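Local coordinates for protein endo-alpha-mannosidase (Bacteroides thetaiotaomicron, PDB 4ACY) that hydrolyses internal alpha-mannosidic bonds in mannose-containing glycans, as an endo-alpha-mannosidase of glycoside hydrolase family 99, at residues S323-N328 with E332-E337; I109-K114 with I336-S341; L229-L234 with W263-Q268. All blocks are in the same frame, centred on the assembly; numbering follows the deposited sequence.

Interaction 1. Residues S323-N328 with E332-E337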
ATOM      1  N   SER A 323       6.808   2.127  -5.089  1.00 14.59           N
ATOM      2  CA  SER A 323       5.956   1.757  -3.984  1.00 14.15           C
ATOM      3  C   SER A 323       6.061   0.264  -3.728  1.00 13.91           C
ATOM      4  O   SER A 323       6.315  -0.532  -4.641  1.00 13.96           O
ATOM      5  CB  SER A 323       4.498   2.195  -4.214  1.00 13.71           C
ATOM      6  OG  SER A 323       3.960   1.639  -5.418  1.00 13.77           O
ATOM      7  N   ILE A 324       5.885  -0.104  -2.467  1.00 14.08           N
ATOM      8  CA  ILE A 324       6.018  -1.484  -2.038  1.00 14.09           C
ATOM      9  C   ILE A 324       4.671  -2.017  -1.544  1.00 13.84           C
ATOM     10  O   ILE A 324       4.100  -1.531  -0.560  1.00 14.25           O
ATOM     11  CB  ILE A 324       7.106  -1.643  -0.944  1.00 13.99           C
ATOM     12  CG1 ILE A 324       8.476  -1.223  -1.511  1.00 14.34           C
ATOM     13  CG2 ILE A 324       7.159  -3.098  -0.448  1.00 13.74           C
ATOM     14  CD1 ILE A 324       9.568  -1.188  -0.465  1.00 14.64           C
ATOM     15  N   THR A 325       4.185  -3.029  -2.259  1.00 13.91           N
ATOM     16  CA  THR A 325       2.974  -3.735  -1.884  1.00 13.42           C
ATOM     17  C   THR A 325       3.428  -5.078  -1.298  1.00 13.17           C
ATOM     18  O   THR A 325       3.695  -6.001  -2.059  1.00 13.10           O
ATOM     19  CB  THR A 325       2.078  -3.966  -3.121  1.00 13.64           C
ATOM     20  OG1 THR A 325       1.721  -2.692  -3.692  1.00 13.54           O
ATOM     21  CG2 THR A 325       0.792  -4.736  -2.710  1.00 13.64           C
ATOM     22  N   SER A 326       3.547  -5.204   0.028  1.00 13.19           N
ATOM     23  CA  SER A 326       3.108  -4.218   1.014  1.00 13.09           C
ATOM     24  C   SER A 326       4.020  -4.272   2.228  1.00 13.10           C
ATOM     25  O   SER A 326       4.782  -5.218   2.381  1.00 12.55           O
ATOM     26  CB  SER A 326       1.690  -4.575   1.484  1.00 13.18           C
ATOM     27  OG  SER A 326       1.661  -5.891   2.029  1.00 13.29           O
ATOM     28  N   PHE A 327       3.930  -3.284   3.118  1.00 13.17           N
ATOM     29  CA  PHE A 327       4.476  -3.537   4.437  1.00 13.24           C
ATOM     30  C   PHE A 327       3.704  -4.679   5.121  1.00 13.31           C
ATOM     31  O   PHE A 327       4.298  -5.638   5.603  1.00 12.99           O
ATOM     32  CB  PHE A 327       4.469  -2.299   5.333  1.00 13.70           C
ATOM     33  CG  PHE A 327       5.070  -2.574   6.695  1.00 14.01           C
ATOM     34  CD1 PHE A 327       6.429  -2.851   6.809  1.00 14.82           C
ATOM     35  CD2 PHE A 327       4.272  -2.630   7.832  1.00 14.53           C
ATOM     36  CE1 PHE A 327       6.996  -3.156   8.035  1.00 14.67           C
ATOM     37  CE2 PHE A 327       4.835  -2.927   9.064  1.00 14.76           C
ATOM     38  CZ  PHE A 327       6.200  -3.179   9.163  1.00 14.85           C
ATOM     39  N   ASN A 328       2.379  -4.584   5.180  1.00 13.07           N
ATOM     40  CA  ASN A 328       1.649  -5.491   6.060  1.00 13.08           C
ATOM     41  C   ASN A 328       0.214  -5.772   5.642  1.00 12.64           C
ATOM     42  O   ASN A 328      -0.705  -5.715   6.471  1.00 12.66           O
ATOM     43  CB  ASN A 328       1.689  -5.007   7.525  1.00 13.01           C
ATOM     44  CG  ASN A 328       0.988  -3.666   7.736  1.00 13.21           C
ATOM     45  OD1 ASN A 328       0.830  -2.869   6.800  1.00 13.50           O
ATOM     46  ND2 ASN A 328       0.570  -3.408   8.986  1.00 13.22           N
ATOM     47  N   GLU A 332      -3.185 -10.820   2.053  1.00 13.54           N
ATOM     48  CA  GLU A 332      -2.822 -11.083   0.666  1.00 13.14           C
ATOM     49  C   GLU A 332      -1.408 -11.629   0.497  1.00 13.24           C
ATOM     50  O   GLU A 332      -0.956 -11.860  -0.621  1.00 12.60           O
ATOM     51  CB  GLU A 332      -3.026  -9.827  -0.184  1.00 13.64           C
ATOM     52  CG  GLU A 332      -4.509  -9.471  -0.260  1.00 13.84           C
ATOM     53  CD  GLU A 332      -4.821  -8.357  -1.218  1.00 14.47           C
ATOM     54  OE1 GLU A 332      -3.924  -7.529  -1.521  1.00 15.10           O
ATOM     55  OE2 GLU A 332      -6.009  -8.268  -1.628  1.00 14.40           O
ATOM     56  N   GLY A 333      -0.738 -11.870   1.618  1.00 12.99           N
ATOM     57  CA  GLY A 333       0.564 -12.544   1.581  1.00 13.30           C
ATOM     58  C   GLY A 333       1.614 -11.715   0.874  1.00 13.43           C
ATOM     59  O   GLY A 333       2.568 -12.252   0.303  1.00 14.25           O
ATOM     60  N   THR A 334       1.424 -10.401   0.878  1.00 13.08           N
ATOM     61  CA  THR A 334       2.363  -9.516   0.197  1.00 13.34           C
ATOM     62  C   THR A 334       3.303  -8.800   1.162  1.00 13.50           C
ATOM     63  O   THR A 334       4.102  -7.991   0.718  1.00 13.55           O
ATOM     64  CB  THR A 334       1.628  -8.455  -0.657  1.00 13.03           C
ATOM     65  OG1 THR A 334       0.762  -7.690   0.185  1.00 13.33           O
ATOM     66  CG2 THR A 334       0.815  -9.127  -1.766  1.00 12.89           C
ATOM     67  N   GLN A 335       3.215  -9.113   2.461  1.00 13.97           N
ATOM     68  CA  GLN A 335       3.913  -8.346   3.503  1.00 13.85           C
ATOM     69  C   GLN A 335       5.433  -8.512   3.448  1.00 14.31           C
ATOM     70  O   GLN A 335       5.928  -9.604   3.161  1.00 14.98           O
ATOM     71  CB  GLN A 335       3.362  -8.687   4.902  1.00 13.59           C
ATOM     72  CG  GLN A 335       3.803 -10.027   5.507  1.00 13.36           C
ATOM     73  CD  GLN A 335       3.315 -11.279   4.750  1.00 13.29           C
ATOM     74  OE1 GLN A 335       2.235 -11.292   4.134  1.00 13.55           O
ATOM     75  NE2 GLN A 335       4.102 -12.331   4.813  1.00 13.34           N
ATOM     76  N   ILE A 336       6.156  -7.423   3.689  1.00 13.98           N
ATOM     77  CA  ILE A 336       7.601  -7.561   3.935  1.00 14.28           C
ATOM     78  C   ILE A 336       7.848  -7.634   5.434  1.00 14.38           C
ATOM     79  O   ILE A 336       8.966  -7.979   5.864  1.00 14.49           O
ATOM     80  CB  ILE A 336       8.448  -6.455   3.246  1.00 14.15           C
ATOM     81  CG1 ILE A 336       8.056  -5.067   3.773  1.00 14.51           C
ATOM     82  CG2 ILE A 336       8.348  -6.553   1.690  1.00 14.27           C
ATOM     83  CD1 ILE A 336       9.038  -3.980   3.325  1.00 14.95           C
ATOM     84  N   GLU A 337       6.803  -7.353   6.215  1.00 14.48           N
ATOM     85  CA  GLU A 337       6.851  -7.452   7.681  1.00 14.65           C
ATOM     86  C   GLU A 337       7.315  -8.851   8.111  1.00 15.04           C
ATOM     87  O   GLU A 337       6.954  -9.862   7.477  1.00 14.89           O
ATOM     88  CB  GLU A 337       5.510  -7.098   8.319  1.00 14.68           C
ATOM     89  CG  GLU A 337       5.611  -6.994   9.842  1.00 14.64           C
ATOM     90  CD  GLU A 337       4.343  -6.641  10.537  1.00 15.30           C
ATOM     91  OE1 GLU A 337       3.309  -6.370   9.872  1.00 15.21           O
ATOM     92  OE2 GLU A 337       4.379  -6.626  11.789  1.00 15.02           O
TER
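Ser326 grips 332-337 through both its backbone polar atoms, and only 325-328 and 334-337 run roughly alongside each other. Ser326 N donates to Thr334 O over 2.9 Å, from above the carbonyl plane rather than along a lone pair. Ile336 N returns a bond of 2.9 Å to Ser326 O, and Glu337 N reaches Phe327 O at 3.1 Å, this donor lying in the carbonyl plane; Ile336 N also makes a weak bond to Phe327 O. The peptide before Ser326 is cis, a sharp turn just where the chain leaves strand 322-324. That strand is the eighth of the parallel (beta/alpha)8 barrel, so this contact folds the beta8-alpha8 loop back on its own beginning. Ser326 OG and Thr334 OG1 are 2.7 Å apart and hydrogen-bonded, both hydroxyls buried. Phe327 has CG anti to its own N (chi1 -179°), which brings its ring back beside 332-337. There Glu337 CB sits over one face, 4.2 Å from the Phe327 ring centroid and 17° off the normal, a CH-pi contact; Ile336 CG1 approaches Phe327 CD1 to 4.1 Å. A serine in place of Phe327 would probably open a gap beside Glu337 CB and Ile336 CG1, leaving the carboxylate's bonds to Tyr97 and Trp330 to fix Glu337. On the side of helix 359-376, Ile324 CG2 meets Ile336 CG2 at 4.2 Å, with that helix packed against both.

Interaction 2. Residues I109-K114 with I336-S341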
ATOM      1  N   ILE A 109       7.776   1.284  12.690  1.00 17.01           N
ATOM      2  CA  ILE A 109       8.615   2.388  12.232  1.00 17.08           C
ATOM      3  C   ILE A 109      10.086   1.942  12.223  1.00 17.25           C
ATOM      4  O   ILE A 109      10.802   2.163  11.247  1.00 17.06           O
ATOM      5  CB  ILE A 109       8.400   3.666  13.107  1.00 17.28           C
ATOM      6  CG1 ILE A 109       6.999   4.256  12.867  1.00 17.31           C
ATOM      7  CG2 ILE A 109       9.514   4.695  12.858  1.00 17.59           C
ATOM      8  CD1 ILE A 109       6.719   4.686  11.406  1.00 16.90           C
ATOM      9  N   ARG A 110      10.525   1.277  13.291  1.00 17.58           N
ATOM     10  CA  ARG A 110      11.888   0.742  13.329  1.00 18.14           C
ATOM     11  C   ARG A 110      12.154  -0.228  12.167  1.00 18.11           C
ATOM     12  O   ARG A 110      13.274  -0.265  11.612  1.00 18.15           O
ATOM     13  CB  ARG A 110      12.172   0.073  14.680  1.00 18.72           C
HETATM   14  N   MSE A 111      11.126  -0.995  11.783  1.00 17.30           N
HETATM   15  CA  MSE A 111      11.265  -1.933  10.667  1.00 17.50           C
HETATM   16  C   MSE A 111      11.435  -1.200   9.345  1.00 17.38           C
HETATM   17  O   MSE A 111      12.163  -1.655   8.465  1.00 16.88           O
HETATM   18  CB  MSE A 111      10.078  -2.891  10.611  1.00 17.78           C
HETATM   19  CG  MSE A 111      10.066  -3.880  11.772  1.00 18.26           C
HETATM   20 SE   MSE A 111       8.382  -4.828  11.866  1.00 19.20          SE
HETATM   21  CE  MSE A 111       8.875  -6.152  13.202  1.00 19.57           C
ATOM     22  N   HIS A 112      10.759  -0.061   9.199  1.00 17.81           N
ATOM     23  CA  HIS A 112      10.961   0.762   8.019  1.00 18.27           C
ATOM     24  C   HIS A 112      12.380   1.330   7.984  1.00 18.86           C
ATOM     25  O   HIS A 112      13.009   1.348   6.936  1.00 18.07           O
ATOM     26  CB  HIS A 112       9.903   1.855   7.937  1.00 18.31           C
ATOM     27  CG  HIS A 112       8.552   1.330   7.567  1.00 18.11           C
ATOM     28  ND1 HIS A 112       8.040   1.420   6.288  1.00 19.12           N
ATOM     29  CD2 HIS A 112       7.634   0.653   8.292  1.00 17.46           C
ATOM     30  CE1 HIS A 112       6.841   0.860   6.256  1.00 18.03           C
ATOM     31  NE2 HIS A 112       6.573   0.381   7.458  1.00 18.76           N
ATOM     32  N   ILE A 113      12.886   1.763   9.142  1.00 19.49           N
ATOM     33  CA  ILE A 113      14.287   2.209   9.226  1.00 19.90           C
ATOM     34  C   ILE A 113      15.246   1.081   8.787  1.00 19.58           C
ATOM     35  O   ILE A 113      16.159   1.307   7.985  1.00 19.46           O
ATOM     36  CB  ILE A 113      14.621   2.781  10.639  1.00 20.60           C
ATOM     37  CG1 ILE A 113      13.757   4.015  10.950  1.00 21.55           C
ATOM     38  CG2 ILE A 113      16.110   3.097  10.776  1.00 21.77           C
ATOM     39  CD1 ILE A 113      13.690   5.091   9.831  1.00 22.42           C
ATOM     40  N   LYS A 114      15.005  -0.139   9.262  1.00 19.33           N
ATOM     41  CA  LYS A 114      15.786  -1.295   8.802  1.00 19.79           C
ATOM     42  C   LYS A 114      15.726  -1.478   7.274  1.00 19.10           C
ATOM     43  O   LYS A 114      16.744  -1.766   6.647  1.00 18.60           O
ATOM     44  CB  LYS A 114      15.346  -2.573   9.530  1.00 20.60           C
ATOM     45  CG  LYS A 114      16.120  -3.829   9.092  1.00 21.56           C
ATOM     46  CD  LYS A 114      15.642  -5.113   9.790  1.00 22.72           C
ATOM     47  CE  LYS A 114      16.001  -5.142  11.269  1.00 23.06           C
ATOM     48  NZ  LYS A 114      15.460  -6.369  11.920  1.00 22.84           N
ATOM     49  N   ILE A 336       6.156  -7.423   3.689  1.00 13.98           N
ATOM     50  CA  ILE A 336       7.601  -7.561   3.935  1.00 14.28           C
ATOM     51  C   ILE A 336       7.848  -7.634   5.434  1.00 14.38           C
ATOM     52  O   ILE A 336       8.966  -7.979   5.864  1.00 14.49           O
ATOM     53  CB  ILE A 336       8.448  -6.455   3.246  1.00 14.15           C
ATOM     54  CG1 ILE A 336       8.056  -5.067   3.773  1.00 14.51           C
ATOM     55  CG2 ILE A 336       8.348  -6.553   1.690  1.00 14.27           C
ATOM     56  CD1 ILE A 336       9.038  -3.980   3.325  1.00 14.95           C
ATOM     57  N   GLU A 337       6.803  -7.353   6.215  1.00 14.48           N
ATOM     58  CA  GLU A 337       6.851  -7.452   7.681  1.00 14.65           C
ATOM     59  C   GLU A 337       7.315  -8.851   8.111  1.00 15.04           C
ATOM     60  O   GLU A 337       6.954  -9.862   7.477  1.00 14.89           O
ATOM     61  CB  GLU A 337       5.510  -7.098   8.319  1.00 14.68           C
ATOM     62  CG  GLU A 337       5.611  -6.994   9.842  1.00 14.64           C
ATOM     63  CD  GLU A 337       4.343  -6.641  10.537  1.00 15.30           C
ATOM     64  OE1 GLU A 337       3.309  -6.370   9.872  1.00 15.21           O
ATOM     65  OE2 GLU A 337       4.379  -6.626  11.789  1.00 15.02           O
ATOM     66  N   PRO A 338       8.169  -8.916   9.153  1.00 15.01           N
ATOM     67  CA  PRO A 338       8.680 -10.223   9.559  1.00 15.35           C
ATOM     68  C   PRO A 338       7.599 -11.228   9.903  1.00 15.39           C
ATOM     69  O   PRO A 338       6.658 -10.908  10.619  1.00 15.35           O
ATOM     70  CB  PRO A 338       9.511  -9.890  10.812  1.00 15.41           C
ATOM     71  CG  PRO A 338      10.027  -8.535  10.523  1.00 15.51           C
ATOM     72  CD  PRO A 338       8.909  -7.814   9.802  1.00 15.44           C
ATOM     73  N   ALA A 339       7.779 -12.444   9.395  1.00 15.76           N
ATOM     74  CA  ALA A 339       6.871 -13.559   9.627  1.00 16.34           C
ATOM     75  C   ALA A 339       7.669 -14.673  10.309  1.00 16.56           C
ATOM     76  O   ALA A 339       8.881 -14.761  10.120  1.00 16.94           O
ATOM     77  CB  ALA A 339       6.310 -14.043   8.288  1.00 16.07           C
ATOM     78  N   VAL A 340       6.982 -15.512  11.078  1.00 17.05           N
ATOM     79  CA  VAL A 340       7.628 -16.629  11.804  1.00 17.65           C
ATOM     80  C   VAL A 340       6.983 -17.968  11.468  1.00 18.31           C
ATOM     81  O   VAL A 340       5.821 -18.018  11.043  1.00 17.87           O
ATOM     82  CB  VAL A 340       7.559 -16.419  13.345  1.00 17.58           C
ATOM     83  CG1 VAL A 340       8.345 -15.181  13.733  1.00 17.62           C
ATOM     84  CG2 VAL A 340       6.101 -16.311  13.844  1.00 17.73           C
ATOM     85  N   SER A 341       7.720 -19.061  11.673  1.00 18.96           N
ATOM     86  CA  SER A 341       7.124 -20.387  11.560  0.50 19.41           C
ATOM     87  C   SER A 341       6.043 -20.539  12.629  1.00 19.78           C
ATOM     88  O   SER A 341       6.210 -20.080  13.773  1.00 20.01           O
ATOM     89  CB  SER A 341       8.191 -21.470  11.704  0.50 19.46           C
ATOM     90  OG  SER A 341       8.993 -21.238  12.847  0.50 19.35           O
TER
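Met111, present as selenomethionine, carries the whole approach of 109-114 to 336-341, and its partners there are Pro338 and Glu337. The six residues of 109-114 are helical throughout, as the bonds Ile113 N to Ile109 O (3.0 Å) and Lys114 N to Arg110 O (2.9 Å) confirm. Ile109 opens the segment on the face turned from the loop, packing against helix 133-145 and strand 117-124. Two residues on, Met111 points the other way. Its CG stands anti to the carbonyl carbon (chi1 -70°) and the chain is extended beyond it, with chi2 169° and chi3 171°; this straight reach bridges a CA separation of 7.7 Å between Met111 and Glu337. Met111 SE comes to rest 3.7 Å from Pro338 CD, the ring carbon bonded to the peptide nitrogen. Met111 CE, the end of the chain, meets Pro338 CG and CD, each at 3.8 Å. The same selenium lies 4.1 Å from Glu337 CG, touching the aliphatic part of that side chain and not its carboxylate. Phe327 also packs on Met111, so the side chain closes over a small apolar patch beside the beta8-alpha8 loop, with Leu361 of helix 359-376 at its flank. Ile113 again faces helix 133-145, while Lys114 ends the segment with a salt bridge to Asp358. The helix is the first of the (beta/alpha)8 barrel and the loop precedes the last, so the contact joins elements far apart in sequence across the closure of the barrel. Because it consists of methyl, methylene and selenium surfaces, with only 120 Å² buried, it is held by shape and dispersion; it lacks the directional preference of a bond, and the sulfur of native methionine would probably pack much the same way.

Interaction 3. Residues L229-L234 with W263-Q268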
ATOM      1  N   LEU A 229      -5.002   0.142 -14.532  1.00 19.74           N
ATOM      2  CA  LEU A 229      -5.086  -1.302 -14.794  1.00 20.15           C
ATOM      3  C   LEU A 229      -4.323  -1.737 -16.040  1.00 21.00           C
ATOM      4  O   LEU A 229      -3.896  -2.880 -16.147  1.00 19.53           O
ATOM      5  CB  LEU A 229      -6.546  -1.714 -14.958  1.00 20.29           C
ATOM      6  CG  LEU A 229      -7.449  -1.494 -13.757  1.00 20.49           C
ATOM      7  CD1 LEU A 229      -8.871  -1.829 -14.219  1.00 20.99           C
ATOM      8  CD2 LEU A 229      -6.990  -2.354 -12.590  1.00 19.90           C
ATOM      9  N   LYS A 230      -4.165  -0.825 -16.992  1.00 21.59           N
ATOM     10  CA  LYS A 230      -3.529  -1.182 -18.246  1.00 23.25           C
ATOM     11  C   LYS A 230      -2.934   0.031 -18.946  1.00 23.48           C
ATOM     12  O   LYS A 230      -3.463   1.142 -18.862  1.00 22.76           O
ATOM     13  CB  LYS A 230      -4.519  -1.902 -19.176  1.00 23.65           C
ATOM     14  CG  LYS A 230      -5.760  -1.098 -19.580  1.00 24.04           C
ATOM     15  CD  LYS A 230      -6.825  -2.002 -20.232  1.00 24.77           C
ATOM     16  CE  LYS A 230      -7.686  -2.685 -19.193  1.00 24.90           C
ATOM     17  NZ  LYS A 230      -8.375  -3.882 -19.766  1.00 26.55           N
ATOM     18  N   GLU A 231      -1.823  -0.216 -19.625  1.00 24.67           N
ATOM     19  CA  GLU A 231      -1.121   0.790 -20.407  1.00 26.42           C
ATOM     20  C   GLU A 231      -2.040   1.554 -21.374  1.00 27.17           C
ATOM     21  O   GLU A 231      -1.870   2.763 -21.574  1.00 25.59           O
ATOM     22  CB  GLU A 231       0.034   0.099 -21.145  1.00 28.03           C
ATOM     23  CG  GLU A 231       0.873   0.989 -22.019  1.00 28.46           C
ATOM     24  CD  GLU A 231       2.287   0.492 -22.150  1.00 28.79           C
ATOM     25  OE1 GLU A 231       2.527  -0.740 -22.061  1.00 29.10           O
ATOM     26  OE2 GLU A 231       3.165   1.348 -22.348  1.00 29.94           O
ATOM     27  N   SER A 232      -3.031   0.856 -21.941  1.00 27.63           N
ATOM     28  CA  SER A 232      -3.939   1.453 -22.933  1.00 28.38           C
ATOM     29  C   SER A 232      -4.963   2.407 -22.328  1.00 27.54           C
ATOM     30  O   SER A 232      -5.614   3.168 -23.053  1.00 27.58           O
ATOM     31  CB  SER A 232      -4.639   0.370 -23.770  1.00 28.90           C
ATOM     32  OG  SER A 232      -5.578  -0.339 -22.983  1.00 30.45           O
ATOM     33  N   GLU A 233      -5.103   2.383 -21.001  1.00 26.62           N
ATOM     34  CA  GLU A 233      -6.016   3.295 -20.318  1.00 25.76           C
ATOM     35  C   GLU A 233      -5.291   4.476 -19.647  1.00 24.22           C
ATOM     36  O   GLU A 233      -5.908   5.281 -18.948  1.00 23.63           O
ATOM     37  CB  GLU A 233      -6.896   2.544 -19.313  1.00 26.75           C
ATOM     38  CG  GLU A 233      -7.922   1.640 -19.975  1.00 28.16           C
ATOM     39  CD  GLU A 233      -8.773   0.849 -18.987  1.00 29.67           C
ATOM     40  OE1 GLU A 233      -8.554   0.922 -17.753  1.00 30.61           O
ATOM     41  OE2 GLU A 233      -9.674   0.137 -19.461  1.00 30.96           O
ATOM     42  N   LEU A 234      -3.990   4.577 -19.879  1.00 23.03           N
ATOM     43  CA  LEU A 234      -3.206   5.700 -19.347  1.00 22.96           C
ATOM     44  C   LEU A 234      -3.755   7.095 -19.718  1.00 23.21           C
ATOM     45  O   LEU A 234      -3.683   8.019 -18.901  1.00 22.95           O
ATOM     46  CB  LEU A 234      -1.720   5.559 -19.692  1.00 22.93           C
ATOM     47  CG  LEU A 234      -0.936   4.472 -18.940  1.00 22.52           C
ATOM     48  CD1 LEU A 234       0.508   4.437 -19.399  1.00 22.57           C
ATOM     49  CD2 LEU A 234      -0.994   4.699 -17.433  1.00 23.05           C
ATOM     50  N   TRP A 263       6.636  -1.941 -17.737  1.00 19.38           N
ATOM     51  CA  TRP A 263       7.045  -0.792 -16.928  1.00 19.48           C
ATOM     52  C   TRP A 263       7.921   0.247 -17.644  1.00 19.83           C
ATOM     53  O   TRP A 263       7.704   1.446 -17.481  1.00 20.24           O
ATOM     54  CB  TRP A 263       7.654  -1.246 -15.604  1.00 18.47           C
ATOM     55  CG  TRP A 263       6.617  -1.831 -14.664  1.00 17.91           C
ATOM     56  CD1 TRP A 263       5.265  -1.815 -14.823  1.00 17.82           C
ATOM     57  CD2 TRP A 263       6.866  -2.465 -13.405  1.00 17.71           C
ATOM     58  NE1 TRP A 263       4.650  -2.422 -13.750  1.00 18.01           N
ATOM     59  CE2 TRP A 263       5.610  -2.822 -12.857  1.00 17.92           C
ATOM     60  CE3 TRP A 263       8.026  -2.765 -12.684  1.00 17.88           C
ATOM     61  CZ2 TRP A 263       5.481  -3.477 -11.612  1.00 18.01           C
ATOM     62  CZ3 TRP A 263       7.901  -3.429 -11.445  1.00 17.95           C
ATOM     63  CH2 TRP A 263       6.634  -3.758 -10.924  1.00 18.36           C
ATOM     64  N   LYS A 264       8.896  -0.193 -18.434  1.00 21.44           N
ATOM     65  CA  LYS A 264       9.682   0.761 -19.240  1.00 22.50           C
ATOM     66  C   LYS A 264       8.801   1.628 -20.153  1.00 22.44           C
ATOM     67  O   LYS A 264       8.946   2.857 -20.197  1.00 22.48           O
ATOM     68  CB  LYS A 264      10.773   0.043 -20.042  1.00 23.35           C
ATOM     69  CG  LYS A 264      11.936  -0.402 -19.187  1.00 24.46           C
ATOM     70  CD  LYS A 264      13.075  -0.957 -20.045  1.00 26.11           C
ATOM     71  CE  LYS A 264      14.257  -1.351 -19.174  1.00 27.39           C
ATOM     72  NZ  LYS A 264      15.428  -1.793 -19.983  1.00 28.99           N
ATOM     73  N   SER A 265       7.875   0.988 -20.857  1.00 22.32           N
ATOM     74  CA  SER A 265       6.938   1.692 -21.742  1.00 22.36           C
ATOM     75  C   SER A 265       6.012   2.656 -20.974  1.00 22.12           C
ATOM     76  O   SER A 265       5.720   3.758 -21.432  1.00 22.98           O
ATOM     77  CB  SER A 265       6.158   0.670 -22.578  1.00 22.48           C
ATOM     78  OG  SER A 265       5.122   1.281 -23.327  1.00 23.58           O
HETATM   79  N   MSE A 266       5.558   2.250 -19.794  1.00 21.47           N
HETATM   80  CA  MSE A 266       4.688   3.109 -18.999  1.00 21.66           C
HETATM   81  C   MSE A 266       5.438   4.338 -18.489  1.00 21.11           C
HETATM   82  O   MSE A 266       4.891   5.452 -18.479  1.00 21.61           O
HETATM   83  CB  MSE A 266       4.034   2.313 -17.868  1.00 22.05           C
HETATM   84  CG  MSE A 266       2.973   1.360 -18.394  1.00 22.25           C
HETATM   85 SE   MSE A 266       2.513  -0.067 -17.151  1.00 24.07          SE
HETATM   86  CE  MSE A 266       1.647   1.025 -15.809  1.00 23.00           C
ATOM     87  N   GLN A 267       6.692   4.134 -18.094  1.00 21.60           N
ATOM     88  CA  GLN A 267       7.562   5.244 -17.688  1.00 22.08           C
ATOM     89  C   GLN A 267       7.765   6.212 -18.847  1.00 22.80           C
ATOM     90  O   GLN A 267       7.759   7.428 -18.657  1.00 22.21           O
ATOM     91  CB  GLN A 267       8.922   4.726 -17.201  1.00 21.59           C
ATOM     92  CG  GLN A 267      10.013   5.815 -16.990  1.00 21.69           C
ATOM     93  CD  GLN A 267       9.659   6.858 -15.922  1.00 22.31           C
ATOM     94  OE1 GLN A 267       8.676   6.728 -15.190  1.00 21.92           O
ATOM     95  NE2 GLN A 267      10.468   7.914 -15.844  1.00 22.44           N
ATOM     96  N   GLN A 268       7.958   5.659 -20.041  1.00 24.43           N
ATOM     97  CA  GLN A 268       8.105   6.475 -21.249  1.00 25.70           C
ATOM     98  C   GLN A 268       6.861   7.334 -21.481  1.00 24.96           C
ATOM     99  O   GLN A 268       6.984   8.513 -21.799  1.00 24.84           O
ATOM    100  CB  GLN A 268       8.391   5.604 -22.483  1.00 27.68           C
ATOM    101  CG  GLN A 268       9.815   5.055 -22.599  1.00 30.80           C
ATOM    102  CD  GLN A 268       9.967   4.040 -23.748  1.00 33.72           C
ATOM    103  OE1 GLN A 268       9.331   4.171 -24.810  1.00 36.66           O
ATOM    104  NE2 GLN A 268      10.812   3.029 -23.542  1.00 35.18           N
TER
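Glu231 and Met266 meet beside a helix turn whose shortest sound polar bond, 2.9 Å from Gln267 N to Trp263 O, spans a turn that includes Ser265 and Met266, the two residues that meet 229-234. A second bond, Gln268 N to Lys264 O, continues the turn, so Ser265 and Met266 are presented from a regular backbone. On the other side the chain makes a short 3-10 turn over 231-233, seen in the 3.0 Å bond from Glu233 N to Lys230 O. The backbones come within 6.4 Å at the CA atoms of Glu231 and Met266. Glu231 bridges this gap with CG anti to its backbone N (chi1 180°) and an extended chain, which carries the carboxylate toward the first turn of helix 263-272. The modelled separation of Glu231 OE2 from Ser265 OG is too short to be physical, so the placement of the carboxylate, and how these two groups pair, remain doubtful. As modelled, the carboxyl carbon CD of Glu231 lies 3.9 Å from Met266 CG. In the (beta/alpha)8 barrel, 229-234 follows the fifth strand, 223-227, and helix 263-272 follows the sixth, 244-246; the contact therefore links neighbouring beta/alpha units at the C-terminal end of the strands. Asn256, from the loop leading to that helix, accepts a hydrogen bond from Glu231 N through its OD1 and so ties the same two units again. Toward strand 244-246 the contact turns apolar. Leu234 CD1 stands 4.1 Å from Met266 CG, the two side chains crossing at about a right angle. Met266, a selenomethionine here, bends at its last torsion (chi3 68°) and packs on Phe245 and Phe277, while Leu234 also touches Phe245, placing both side chains against strand 244-246.

In the fold
Interactions 1 and 2 end on the same loop, sharing Ile336 and Glu337, and their centres lie about 10 Å apart; they touch where the Phe327 ring meets Met111. Both are buried, yet their chemistry differs: interaction 1, close to the chain's centre, is dominated by backbone bonds and a hydroxyl pair, whereas interaction 2, farther out against helix 102-115, is apolar. Interaction 3 stands apart, its centre about 23 Å from that of interaction 1 and 31 Å from that of interaction 2, on the opposite side of the chain's centre from the latter. It is only partly buried, joins the fifth and sixth barrel units, and pairs an apolar Leu234-Met266 contact with a carboxylate whose meeting with Ser265 is doubtful.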